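Local coordinates for protein fructose-bisphosphate aldolase (Thermus caldophilus, PDB 2FJK) that belongs to the class II fructose-bisphosphate aldolases, enzymes with a TIM-barrel fold, and holds 1,3-dihydroxyacetonephosphate in its pocket, at residues K293-M296 with E297-S301. Numbering follows the deposited sequence.
Sequences KSRM and ELFGS
Arg295 and Phe299, one turn apart near the C-terminal end of helix 277-299, illustrate how a helix can pack an arginine against an aromatic ring while it winds to a close. The arginine starts with CG anti to its own N (chi1 -151°) and then bends at chi2, which carries Arg295 CG and NE past the CZ end of the Phe299 ring. Phe299 CZ, 3.4 Å from Arg295 NE, lies over one face of the guanidinium, the two planes inclined by 56°. Arg295 O sits over a face of the ring, 3.1 Å from Phe299 CG, and also accepts the helical bond from Phe299 N. Leu298 CD2 flanks Arg295 NH1.

Glu297 N bonds Lys293 O at 2.9 Å, in the carbonyl plane; Glu297 CB lies 3.2 Å from Ser294 O, and Glu297 OE1 returns to Ser294 CA.

The helix ends in a Schellman motif: Ser301 N bonds Met296 O at 3.3 Å and, inside it, Gly300 N weakly bonds Glu297 O, Gly300 having positive phi. Met296, modelled as selenomethionine, sets its CB 3.5 Å from Ser301 OG, which hydrogen-bonds to Ser42 OG.

Arg295 NE hydrogen-bonds Thr252 OG1, a pocket residue ending strand 247-252; the arginine is thus second-shell, its side chain about 7 Å from the bound 1,3-dihydroxyacetonephosphate. Phe299 packs between that strand and helix 236-244, whereas Met296 touches Ala36 of helix 27-38.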
ATOM      1  N   LYS A 293      15.208   5.589 -22.862  1.00 23.75           N
ATOM      2  CA  LYS A 293      16.126   6.712 -22.695  1.00 25.57           C
ATOM      3  C   LYS A 293      16.276   7.505 -23.982  1.00 25.32           C
ATOM      4  O   LYS A 293      16.021   8.709 -23.996  1.00 25.75           O
ATOM      5  CB  LYS A 293      17.494   6.217 -22.203  1.00 24.18           C
ATOM      6  CG  LYS A 293      17.509   5.877 -20.720  1.00 26.03           C
ATOM      7  CD  LYS A 293      18.758   5.124 -20.300  1.00 27.64           C
ATOM      8  CE  LYS A 293      20.031   5.907 -20.581  1.00 31.83           C
ATOM      9  NZ  LYS A 293      21.246   5.080 -20.316  1.00 34.71           N
ATOM     10  N   SER A 294      16.666   6.841 -25.066  1.00 25.14           N
ATOM     11  CA  SER A 294      16.829   7.551 -26.335  1.00 27.04           C
ATOM     12  C   SER A 294      15.511   8.225 -26.726  1.00 27.80           C
ATOM     13  O   SER A 294      15.496   9.331 -27.277  1.00 26.96           O
ATOM     14  CB  SER A 294      17.312   6.599 -27.438  1.00 24.96           C
ATOM     15  OG  SER A 294      16.406   5.540 -27.677  1.00 30.28           O
ATOM     16  N   ARG A 295      14.406   7.559 -26.409  1.00 28.53           N
ATOM     17  CA  ARG A 295      13.075   8.082 -26.695  1.00 27.85           C
ATOM     18  C   ARG A 295      12.912   9.425 -25.984  1.00 28.46           C
ATOM     19  O   ARG A 295      12.421  10.400 -26.560  1.00 27.03           O
ATOM     20  CB  ARG A 295      12.028   7.099 -26.178  1.00 30.47           C
ATOM     21  CG  ARG A 295      10.744   7.099 -26.941  1.00 31.73           C
ATOM     22  CD  ARG A 295      10.992   6.756 -28.395  1.00 31.28           C
ATOM     23  NE  ARG A 295       9.733   6.720 -29.113  1.00 33.23           N
ATOM     24  CZ  ARG A 295       9.609   6.906 -30.419  1.00 33.14           C
ATOM     25  NH1 ARG A 295      10.675   7.148 -31.173  1.00 31.61           N
ATOM     26  NH2 ARG A 295       8.409   6.862 -30.962  1.00 34.92           N
HETATM   27  N   MSE A 296      13.313   9.461 -24.716  1.00 27.21           N
HETATM   28  CA  MSE A 296      13.226  10.686 -23.928  1.00 28.35           C
HETATM   29  C   MSE A 296      14.166  11.760 -24.491  1.00 28.02           C
HETATM   30  O   MSE A 296      13.876  12.947 -24.381  1.00 28.67           O
HETATM   31  CB  MSE A 296      13.557  10.399 -22.461  1.00 28.25           C
HETATM   32  CG  MSE A 296      12.584   9.432 -21.808  1.00 29.72           C
HETATM   33 SE   MSE A 296      13.117   8.872 -20.046  1.00 30.08          SE
HETATM   34  CE  MSE A 296      14.288   7.443 -20.472  1.00 33.04           C
ATOM     35  N   GLU A 297      15.286  11.345 -25.087  1.00 26.68           N
ATOM     36  CA  GLU A 297      16.221  12.297 -25.693  1.00 28.12           C
ATOM     37  C   GLU A 297      15.558  12.944 -26.903  1.00 27.67           C
ATOM     38  O   GLU A 297      15.699  14.133 -27.140  1.00 26.41           O
ATOM     39  CB  GLU A 297      17.489  11.608 -26.181  1.00 28.10           C
ATOM     40  CG  GLU A 297      18.435  11.141 -25.110  1.00 33.35           C
ATOM     41  CD  GLU A 297      19.754  10.687 -25.700  1.00 36.16           C
ATOM     42  OE1 GLU A 297      19.742   9.775 -26.555  1.00 37.20           O
ATOM     43  OE2 GLU A 297      20.802  11.248 -25.313  1.00 39.91           O
ATOM     44  N   LEU A 298      14.848  12.136 -27.677  1.00 28.76           N
ATOM     45  CA  LEU A 298      14.162  12.621 -28.864  1.00 29.16           C
ATOM     46  C   LEU A 298      13.000  13.534 -28.481  1.00 29.00           C
ATOM     47  O   LEU A 298      12.709  14.504 -29.175  1.00 28.09           O
ATOM     48  CB  LEU A 298      13.648  11.433 -29.682  1.00 29.52           C
ATOM     49  CG  LEU A 298      12.790  11.723 -30.916  1.00 30.69           C
ATOM     50  CD1 LEU A 298      13.587  12.563 -31.919  1.00 28.75           C
ATOM     51  CD2 LEU A 298      12.352  10.403 -31.538  1.00 28.52           C
ATOM     52  N   PHE A 299      12.354  13.229 -27.360  1.00 28.92           N
ATOM     53  CA  PHE A 299      11.210  14.012 -26.898  1.00 27.73           C
ATOM     54  C   PHE A 299      11.580  15.310 -26.191  1.00 27.54           C
ATOM     55  O   PHE A 299      10.749  16.207 -26.060  1.00 27.67           O
ATOM     56  CB  PHE A 299      10.322  13.166 -25.972  1.00 28.22           C
ATOM     57  CG  PHE A 299       9.729  11.938 -26.635  1.00 29.00           C
ATOM     58  CD1 PHE A 299       9.707  11.809 -28.021  1.00 26.62           C
ATOM     59  CD2 PHE A 299       9.164  10.924 -25.861  1.00 29.67           C
ATOM     60  CE1 PHE A 299       9.127  10.688 -28.627  1.00 29.07           C
ATOM     61  CE2 PHE A 299       8.581   9.802 -26.456  1.00 28.82           C
ATOM     62  CZ  PHE A 299       8.564   9.684 -27.842  1.00 28.87           C
ATOM     63  N   GLY A 300      12.823  15.413 -25.731  1.00 27.68           N
ATOM     64  CA  GLY A 300      13.241  16.620 -25.044  1.00 26.37           C
ATOM     65  C   GLY A 300      12.770  16.709 -23.602  1.00 27.13           C
ATOM     66  O   GLY A 300      12.663  17.803 -23.045  1.00 24.96           O
ATOM     67  N   SER A 301      12.485  15.562 -22.990  1.00 26.47           N
ATOM     68  CA  SER A 301      12.035  15.535 -21.601  1.00 26.31           C
ATOM     69  C   SER A 301      13.213  15.286 -20.652  1.00 27.77           C
ATOM     70  O   SER A 301      13.038  15.191 -19.435  1.00 26.77           O
ATOM     71  CB  SER A 301      10.996  14.428 -21.403  1.00 24.51           C
ATOM     72  OG  SER A 301      11.609  13.156 -21.536  1.00 17.32           O
TER